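Local coordinates for sensor protein KdpD (Escherichia coli, PDB 4Y2F) that is a potassium-sensing histidine kinase, represented here by its GAF domain, which probably serves as a regulatory module of the receptor, at residues E7-L12 against T24-F28; R36-L40 against P54-W60; P91-G95 against V128-E133. All blocks are in the same frame, centred on the assembly; numbering follows the deposited sequence.

How the contacts relate
The three contacts follow one another along the chain without interleaving: contact 1 closes before contact 2 opens, and contact 2 before contact 3. Contact 1 pairs helix 4-13 with helix 18-33; contact 2 sets a loop against strand 35-42; contact 3 lays helix 115-142 on strand 88-94 of the same antiparallel sheet. Centres of contacts 1 and 3 lie about 13 Å apart, those of 1 and 2 about 18 Å, and those of 2 and 3 about 20 Å. Glu-26 ties helix 18-33 to Val-39, while Ser-25 packs on Val-128. Contacts 1 and 3 thus lie on the helical side of the sheet and touch the second subunit; contact 2 covers strand 35-42 from the loop side.

Contact 1: E7-L12 against T24-F28; sequences EMSKAL and TSEQF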
loop_
_atom_site.group_PDB
_atom_site.type_symbol
_atom_site.label_atom_id
_atom_site.label_comp_id
_atom_site.label_asym_id
_atom_site.label_seq_id
_atom_site.Cartn_x
_atom_site.Cartn_y
_atom_site.Cartn_z
ATOM N N GLU A 7 2.771 10.031 -4.117
ATOM C CA GLU A 7 2.055 10.687 -5.211
ATOM C C GLU A 7 1.236 9.690 -6.019
ATOM O O GLU A 7 0.109 9.994 -6.436
ATOM C CB GLU A 7 3.008 11.472 -6.113
ATOM C CG GLU A 7 3.495 12.786 -5.505
ATOM C CD GLU A 7 2.371 13.775 -5.216
ATOM O OE1 GLU A 7 1.474 13.940 -6.072
ATOM O OE2 GLU A 7 2.388 14.383 -4.124
ATOM N N MET A 8 1.778 8.492 -6.247
ATOM C CA MET A 8 0.999 7.473 -6.934
ATOM C C MET A 8 -0.208 7.060 -6.104
ATOM O O MET A 8 -1.298 6.872 -6.649
ATOM C CB MET A 8 1.857 6.258 -7.283
ATOM C CG MET A 8 1.065 5.227 -8.111
ATOM S SD MET A 8 1.934 3.702 -8.510
ATOM C CE MET A 8 2.107 2.969 -6.883
ATOM N N SER A 9 -0.048 6.962 -4.781
ATOM C CA SER A 9 -1.177 6.581 -3.932
ATOM C C SER A 9 -2.313 7.593 -4.035
ATOM O O SER A 9 -3.495 7.217 -4.042
ATOM C CB SER A 9 -0.727 6.398 -2.475
ATOM O OG SER A 9 -0.717 7.630 -1.769
ATOM N N LYS A 10 -1.985 8.886 -4.127
ATOM C CA LYS A 10 -3.024 9.893 -4.317
ATOM C C LYS A 10 -3.746 9.692 -5.640
ATOM O O LYS A 10 -4.979 9.809 -5.706
ATOM C CB LYS A 10 -2.422 11.296 -4.260
ATOM C CG LYS A 10 -2.032 11.753 -2.863
ATOM C CD LYS A 10 -1.127 12.984 -2.908
ATOM C CE LYS A 10 -1.855 14.246 -3.340
ATOM N NZ LYS A 10 -0.951 15.434 -3.272
ATOM N N ALA A 11 -2.997 9.372 -6.698
ATOM C CA ALA A 11 -3.606 9.178 -8.006
ATOM C C ALA A 11 -4.415 7.884 -8.053
ATOM O O ALA A 11 -5.483 7.840 -8.676
ATOM C CB ALA A 11 -2.523 9.189 -9.080
ATOM N N LEU A 12 -3.926 6.827 -7.393
ATOM C CA LEU A 12 -4.667 5.568 -7.354
ATOM C C LEU A 12 -5.952 5.688 -6.546
ATOM O O LEU A 12 -6.943 5.012 -6.858
ATOM C CB LEU A 12 -3.800 4.459 -6.759
ATOM C CG LEU A 12 -2.610 3.935 -7.568
ATOM C CD1 LEU A 12 -1.766 3.014 -6.700
ATOM C CD2 LEU A 12 -3.071 3.211 -8.836
ATOM N N THR A 24 -2.651 4.956 -14.551
ATOM C CA THR A 24 -1.884 5.579 -13.482
ATOM C C THR A 24 -0.656 4.753 -13.138
ATOM O O THR A 24 0.447 5.289 -12.983
ATOM C CB THR A 24 -2.771 5.723 -12.247
ATOM O OG1 THR A 24 -3.815 6.659 -12.513
ATOM C CG2 THR A 24 -1.953 6.198 -11.044
ATOM N N SER A 25 -0.824 3.444 -13.005
ATOM C CA SER A 25 0.315 2.606 -12.662
ATOM C C SER A 25 1.411 2.692 -13.724
ATOM O O SER A 25 2.596 2.802 -13.396
ATOM C CB SER A 25 -0.154 1.168 -12.432
ATOM O OG SER A 25 -1.174 1.142 -11.440
ATOM N N GLU A 26 1.037 2.676 -15.004
ATOM C CA GLU A 26 2.030 2.765 -16.071
ATOM C C GLU A 26 2.759 4.107 -16.058
ATOM O O GLU A 26 3.986 4.151 -16.212
ATOM C CB GLU A 26 1.363 2.487 -17.422
ATOM C CG GLU A 26 0.893 1.030 -17.541
ATOM C CD GLU A 26 0.006 0.773 -18.745
ATOM O OE1 GLU A 26 -0.158 1.683 -19.589
ATOM O OE2 GLU A 26 -0.532 -0.352 -18.847
ATOM N N GLN A 27 2.031 5.205 -15.845
ATOM C CA GLN A 27 2.659 6.523 -15.796
ATOM C C GLN A 27 3.722 6.572 -14.709
ATOM O O GLN A 27 4.859 7.006 -14.943
ATOM C CB GLN A 27 1.581 7.575 -15.534
ATOM C CG GLN A 27 2.084 9.005 -15.345
ATOM C CD GLN A 27 0.973 9.957 -14.955
ATOM O OE1 GLN A 27 0.082 10.247 -15.753
ATOM N NE2 GLN A 27 1.014 10.441 -13.725
ATOM N N PHE A 28 3.377 6.098 -13.513
ATOM C CA PHE A 28 4.290 6.238 -12.389
ATOM C C PHE A 28 5.417 5.217 -12.442
ATOM O O PHE A 28 6.561 5.523 -12.085
ATOM C CB PHE A 28 3.522 6.141 -11.067
ATOM C CG PHE A 28 2.885 7.429 -10.639
ATOM C CD1 PHE A 28 3.568 8.302 -9.801
ATOM C CD2 PHE A 28 1.618 7.778 -11.075
ATOM C CE1 PHE A 28 2.993 9.496 -9.408
ATOM C CE2 PHE A 28 1.033 8.976 -10.682
ATOM C CZ PHE A 28 1.726 9.835 -9.839
HETATM O O HOH W 1 -6.039 6.321 -11.015
#
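Met-8 and Phe-28 face each other where helix segments 7-12 and 24-28 run antiparallel, their axes 10.2 Å apart at closest approach and 162° between their directions; Leu-12 and Thr-24 form the second matched pair of the register. The Phe-28 ring lies almost flat against the first helix. Met-8 CA stands over its face, 3.7 Å from the ring centroid and 10° off the normal, which is the geometry of a CH-pi contact. With CG anti to the backbone N (chi1 -175°), the Met-8 chain runs back from above the ring centre toward Phe-28 CB, counter to the direction in which the ring projects. Its sulfur ends oblique to the ring, Met-8 SD lying 5.2 Å from the Phe-28 centroid in a Met-aromatic contact. Farther round the ring, Ala-11 CB approaches Phe-28 CE2 at 3.9 Å. The same methyl meets Thr-24 CG2 at 3.6 Å, and Leu-12 CD2 reaches that CG2 at 3.9 Å, crossing the threonine obliquely. An alanine in place of Phe-28 is likely to open a gap beside Met-8 and Ala-11 CB and to deprive the thioether of one of its aromatic neighbours. Beyond Met-8 lies helix 115-142, where Phe-124, Leu-127 and Val-128 receive the same side chain. Water 1 donates to Ala-11 O at 2.8 Å and lies 2.7 Å from Thr-24 OG1, which is also bonded to Asp-20 O, while Ser-25 OG is satisfied by Ile-21 O. No direct hydrogen bond joins the segments. The consecutive N-terminal helices 4-13 and 18-33 are therefore held here by the ring, the methyl groups and the thioether, with one water bridge as the polar link, and Met-8 carries the apolar packing on to helix 115-142.

Contact 2: R36-L40 against P54-W60; sequences RSQVL and PQGMTPW
Gln-38 leaves strand 36-40 with CG anti to its own backbone N (chi1 173°) and then bends at chi2 (77°), which brings OE1 against CD and CG of the proline that begins loop 54-60. There Gln-38 OE1 sits 3.3 Å from Pro-54 CD. The amide's rotation is fixed from its other end, since Gln-38 NE2 donates to Val-39 O at 3.0 Å along a nearly straight bond (172°), with that acceptor lying in the amide plane. Trp-60 takes the crowded chi1 position, CG between backbone N and carbonyl carbon, and the indole's benzo end comes back to the strand: Trp-60 CH2 is 3.8 Å from Gln-38 CG, and Trp-60 CZ2 is 4.0 Å from Leu-40 CD2. Met-57 fills the middle. Its CG touches Arg-36 CB at 3.6 Å, and its sulfur, Met-57 SD, rests 3.7 Å from Ser-37 C, against the backbone, with Gln-38 CB also close. At the outer margin water 2 accepts from Arg-36 NH1 at 3.0 Å, in the guanidinium plane. Gly-56, at positive phi, permits the type II turn that Met-57 N closes onto Pro-54 O. Alternate residues Arg-36, Gln-38 and Leu-40 point toward the loop, while Ser-37 points away and packs with helix 18-33. Helices 18-33 and 115-142 lie on one face of the sheet, and loop 54-60, which leads into helix 62-71, covers this part of the other; with strand order 2-1-5-4-3 this is characteristic of the GAF fold, and in related domains the face opposite those helices often holds a small-molecule pocket.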
loop_
_atom_site.group_PDB
_atom_site.type_symbol
_atom_site.label_atom_id
_atom_site.label_comp_id
_atom_site.label_asym_id
_atom_site.label_seq_id
_atom_site.Cartn_x
_atom_site.Cartn_y
_atom_site.Cartn_z
ATOM N N ARG A 36 9.434 1.171 -19.666
ATOM C CA ARG A 36 8.113 1.034 -20.256
ATOM C C ARG A 36 7.381 -0.067 -19.506
ATOM O O ARG A 36 7.994 -1.017 -19.008
ATOM C CB ARG A 36 8.232 0.676 -21.739
ATOM C CG ARG A 36 9.039 1.699 -22.563
ATOM C CD ARG A 36 8.376 3.081 -22.625
ATOM N NE ARG A 36 9.276 4.145 -23.128
ATOM C CZ ARG A 36 9.441 4.481 -24.413
ATOM N NH1 ARG A 36 8.765 3.823 -25.353
ATOM N NH2 ARG A 36 10.273 5.486 -24.770
ATOM N N SER A 37 6.070 0.069 -19.379
ATOM C CA SER A 37 5.357 -0.954 -18.633
ATOM C C SER A 37 3.965 -1.130 -19.196
ATOM O O SER A 37 3.400 -0.232 -19.829
ATOM C CB SER A 37 5.307 -0.685 -17.133
ATOM O OG SER A 37 4.609 0.501 -16.872
ATOM N N GLN A 38 3.409 -2.311 -18.935
ATOM C CA GLN A 38 2.048 -2.632 -19.331
ATOM C C GLN A 38 1.407 -3.442 -18.213
ATOM O O GLN A 38 1.938 -4.487 -17.814
ATOM C CB GLN A 38 2.087 -3.505 -20.579
ATOM C CG GLN A 38 0.732 -4.032 -20.976
ATOM C CD GLN A 38 -0.098 -2.973 -21.641
ATOM O OE1 GLN A 38 0.270 -2.468 -22.695
ATOM N NE2 GLN A 38 -1.224 -2.616 -21.026
ATOM N N VAL A 39 0.278 -2.954 -17.716
ATOM C CA VAL A 39 -0.553 -3.696 -16.778
ATOM C C VAL A 39 -1.498 -4.593 -17.567
ATOM O O VAL A 39 -2.104 -4.162 -18.562
ATOM C CB VAL A 39 -1.314 -2.729 -15.853
ATOM C CG1 VAL A 39 -2.413 -3.453 -15.076
ATOM C CG2 VAL A 39 -0.336 -2.051 -14.885
ATOM N N LEU A 40 -1.597 -5.847 -17.128
ATOM C CA LEU A 40 -2.473 -6.855 -17.715
ATOM C C LEU A 40 -3.489 -7.285 -16.664
ATOM O O LEU A 40 -3.117 -7.594 -15.527
ATOM C CB LEU A 40 -1.644 -8.072 -18.137
ATOM C CG LEU A 40 -0.499 -7.774 -19.113
ATOM C CD1 LEU A 40 0.315 -9.039 -19.409
ATOM C CD2 LEU A 40 -1.053 -7.185 -20.387
ATOM N N PRO A 54 2.355 -2.804 -26.414
ATOM C CA PRO A 54 2.371 -1.461 -26.998
ATOM C C PRO A 54 3.681 -1.177 -27.722
ATOM O O PRO A 54 4.719 -1.800 -27.470
ATOM C CB PRO A 54 2.210 -0.553 -25.775
ATOM C CG PRO A 54 2.854 -1.318 -24.667
ATOM C CD PRO A 54 2.662 -2.786 -24.971
ATOM N N GLN A 55 3.608 -0.227 -28.656
ATOM C CA GLN A 55 4.802 0.231 -29.353
ATOM C C GLN A 55 5.853 0.658 -28.341
ATOM O O GLN A 55 5.549 1.321 -27.346
ATOM C CB GLN A 55 4.450 1.408 -30.272
ATOM C CG GLN A 55 5.607 2.362 -30.578
ATOM C CD GLN A 55 6.616 1.787 -31.556
ATOM O OE1 GLN A 55 6.294 0.913 -32.363
ATOM N NE2 GLN A 55 7.850 2.280 -31.487
ATOM N N GLY A 56 7.093 0.247 -28.582
ATOM C CA GLY A 56 8.189 0.550 -27.694
ATOM C C GLY A 56 8.549 -0.558 -26.722
ATOM O O GLY A 56 9.649 -0.531 -26.168
ATOM N N MET A 57 7.652 -1.516 -26.482
ATOM C CA MET A 57 7.974 -2.678 -25.663
ATOM C C MET A 57 8.283 -3.898 -26.523
ATOM O O MET A 57 7.662 -4.126 -27.563
ATOM C CB MET A 57 6.839 -3.033 -24.699
ATOM C CG MET A 57 6.741 -2.040 -23.557
ATOM S SD MET A 57 5.461 -2.448 -22.358
ATOM C CE MET A 57 6.335 -3.591 -21.284
ATOM N N THR A 58 9.226 -4.695 -26.056
ATOM C CA THR A 58 9.510 -5.955 -26.720
ATOM C C THR A 58 8.384 -6.934 -26.395
ATOM O O THR A 58 7.844 -6.919 -25.288
ATOM C CB THR A 58 10.842 -6.519 -26.216
ATOM O OG1 THR A 58 11.811 -5.471 -26.131
ATOM C CG2 THR A 58 11.373 -7.565 -27.184
ATOM N N PRO A 59 7.984 -7.784 -27.346
ATOM C CA PRO A 59 6.911 -8.744 -27.052
ATOM C C PRO A 59 7.332 -9.746 -25.987
ATOM O O PRO A 59 8.439 -10.288 -26.026
ATOM C CB PRO A 59 6.681 -9.455 -28.390
ATOM C CG PRO A 59 7.290 -8.602 -29.412
ATOM C CD PRO A 59 8.347 -7.756 -28.771
ATOM N N TRP A 60 6.432 -10.004 -25.051
ATOM C CA TRP A 60 6.633 -11.021 -24.027
ATOM C C TRP A 60 5.818 -12.254 -24.377
ATOM O O TRP A 60 4.971 -12.240 -25.275
ATOM C CB TRP A 60 6.233 -10.504 -22.644
ATOM C CG TRP A 60 4.825 -10.049 -22.583
ATOM C CD1 TRP A 60 3.721 -10.809 -22.320
ATOM C CD2 TRP A 60 4.358 -8.723 -22.804
ATOM N NE1 TRP A 60 2.593 -10.031 -22.359
ATOM C CE2 TRP A 60 2.956 -8.743 -22.656
ATOM C CE3 TRP A 60 4.986 -7.511 -23.104
ATOM C CZ2 TRP A 60 2.171 -7.602 -22.801
ATOM C CZ3 TRP A 60 4.205 -6.373 -23.227
ATOM C CH2 TRP A 60 2.812 -6.427 -23.080
HETATM O O HOH W 2 6.718 1.694 -25.206
#

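Contact 3: P91-G95 against V128-E133; sequences PLKSG and VANALE
Ala-129 presses its methyl straight onto the backbone of strand 91-94, whereas Leu-92 and Ser-94 reach out from the strand on either side of it to grip helix 128-133. The axes of the two segments approach to 6.8 Å and make an angle of 69°, so the helix lies across the strand rather than along it. Such closeness is probably allowed by the small residue: Ala-129 CB is 3.5 Å from Leu-92 C and 3.3 Å from Lys-93 O. On the apolar side, Leu-92 sets one branch against two side chains of the helix, its CD1 meeting Leu-132 CD1 at 3.8 Å and Val-128 CG1 at 4.0 Å. The branch thus meets two residues one helical turn apart. Here the long C-terminal helix 115-142 packs on the antiparallel sheet of the GAF fold; strand 97-106 lies beside strand 88-94, and Leu-92 packs on Val-102 there, while helix 18-33 meets Val-128 and Leu-132. Lys-93, pointing the other way, bonds to Gly-72 O. On the polar side Ser-94 turns its hydroxyl anti to the backbone N (chi1 177°), and its OG donates to Glu-133 OE1 at 2.8 Å. The hydroxyl comes from above the carboxylate plane, 37° out of it. Glu-133 meets it with a fully extended chain beyond CG, and its second oxygen is held by water: water 3 donates both to Ser-94 O, at 2.7 Å, and to Glu-133 OE2, at 2.9 Å. One carboxylate thereby bonds the serine hydroxyl directly and is linked to the serine carbonyl through the water alone. Its buried charge is probably balanced by Lys-137, in a salt bridge to OE2, with a long, weak ion pair from Glu-133 OE1 to Arg-134 of the second subunit.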
loop_
_atom_site.group_PDB
_atom_site.type_symbol
_atom_site.label_atom_id
_atom_site.label_comp_id
_atom_site.label_asym_id
_atom_site.label_seq_id
_atom_site.Cartn_x
_atom_site.Cartn_y
_atom_site.Cartn_z
ATOM N N PRO A 91 3.584 -10.242 -10.624
ATOM C CA PRO A 91 2.185 -10.299 -10.185
ATOM C C PRO A 91 1.820 -9.119 -9.298
ATOM O O PRO A 91 2.609 -8.658 -8.469
ATOM C CB PRO A 91 2.109 -11.620 -9.416
ATOM C CG PRO A 91 3.511 -11.882 -8.970
ATOM C CD PRO A 91 4.401 -11.328 -10.060
ATOM N N LEU A 92 0.609 -8.609 -9.510
ATOM C CA LEU A 92 0.043 -7.562 -8.657
ATOM C C LEU A 92 -0.776 -8.264 -7.584
ATOM O O LEU A 92 -1.953 -8.580 -7.789
ATOM C CB LEU A 92 -0.815 -6.622 -9.490
ATOM C CG LEU A 92 -0.041 -6.036 -10.671
ATOM C CD1 LEU A 92 -0.966 -5.269 -11.603
ATOM C CD2 LEU A 92 1.101 -5.134 -10.187
ATOM N N LYS A 93 -0.163 -8.509 -6.429
ATOM C CA LYS A 93 -0.747 -9.366 -5.413
ATOM C C LYS A 93 -1.104 -8.574 -4.169
ATOM O O LYS A 93 -0.347 -7.700 -3.732
ATOM C CB LYS A 93 0.229 -10.457 -4.977
ATOM C CG LYS A 93 0.744 -11.324 -6.079
ATOM C CD LYS A 93 1.668 -12.398 -5.524
ATOM C CE LYS A 93 0.907 -13.441 -4.733
ATOM N NZ LYS A 93 1.752 -14.656 -4.477
ATOM N N SER A 94 -2.252 -8.894 -3.596
ATOM C CA SER A 94 -2.595 -8.441 -2.257
ATOM C C SER A 94 -2.872 -9.695 -1.447
ATOM O O SER A 94 -3.822 -10.431 -1.742
ATOM C CB SER A 94 -3.805 -7.519 -2.279
ATOM O OG SER A 94 -4.151 -7.164 -0.957
ATOM N N GLY A 95 -2.034 -9.950 -0.448
ATOM C CA GLY A 95 -2.107 -11.227 0.233
ATOM C C GLY A 95 -1.708 -12.333 -0.724
ATOM O O GLY A 95 -0.732 -12.216 -1.476
ATOM N N VAL A 128 -0.584 -0.878 -6.215
ATOM C CA VAL A 128 -1.422 -1.109 -7.384
ATOM C C VAL A 128 -2.403 -2.248 -7.127
ATOM O O VAL A 128 -3.594 -2.153 -7.451
ATOM C CB VAL A 128 -0.551 -1.368 -8.625
ATOM C CG1 VAL A 128 -1.432 -1.782 -9.794
ATOM C CG2 VAL A 128 0.265 -0.119 -8.953
ATOM N N ALA A 129 -1.916 -3.339 -6.533
ATOM C CA ALA A 129 -2.773 -4.483 -6.256
ATOM C C ALA A 129 -3.913 -4.108 -5.320
ATOM O O ALA A 129 -5.047 -4.546 -5.520
ATOM C CB ALA A 129 -1.950 -5.625 -5.661
ATOM N N ASN A 130 -3.626 -3.297 -4.294
ATOM C CA ASN A 130 -4.668 -2.855 -3.370
ATOM C C ASN A 130 -5.743 -2.060 -4.098
ATOM O O ASN A 130 -6.933 -2.184 -3.785
ATOM C CB ASN A 130 -4.056 -1.977 -2.275
ATOM C CG ASN A 130 -3.320 -2.766 -1.220
ATOM O OD1 ASN A 130 -3.400 -3.991 -1.170
ATOM N ND2 ASN A 130 -2.616 -2.058 -0.343
ATOM N N ALA A 131 -5.344 -1.230 -5.064
ATOM C CA ALA A 131 -6.322 -0.449 -5.819
ATOM C C ALA A 131 -7.197 -1.349 -6.684
ATOM O O ALA A 131 -8.425 -1.199 -6.713
ATOM C CB ALA A 131 -5.606 0.614 -6.656
ATOM N N LEU A 132 -6.577 -2.298 -7.388
ATOM C CA LEU A 132 -7.326 -3.273 -8.173
ATOM C C LEU A 132 -8.255 -4.100 -7.294
ATOM O O LEU A 132 -9.402 -4.361 -7.670
ATOM C CB LEU A 132 -6.346 -4.190 -8.899
ATOM C CG LEU A 132 -5.559 -3.514 -10.011
ATOM C CD1 LEU A 132 -4.552 -4.510 -10.618
ATOM C CD2 LEU A 132 -6.522 -3.005 -11.077
ATOM N N GLU A 133 -7.780 -4.508 -6.111
ATOM C CA GLU A 133 -8.622 -5.279 -5.196
ATOM C C GLU A 133 -9.838 -4.474 -4.760
ATOM O O GLU A 133 -10.958 -4.995 -4.716
ATOM C CB GLU A 133 -7.800 -5.733 -3.982
ATOM C CG GLU A 133 -8.603 -6.427 -2.868
ATOM C CD GLU A 133 -7.742 -6.786 -1.661
ATOM O OE1 GLU A 133 -6.690 -6.149 -1.465
ATOM O OE2 GLU A 133 -8.122 -7.705 -0.906
HETATM O O HOH W 3 -6.479 -10.027 -1.304
#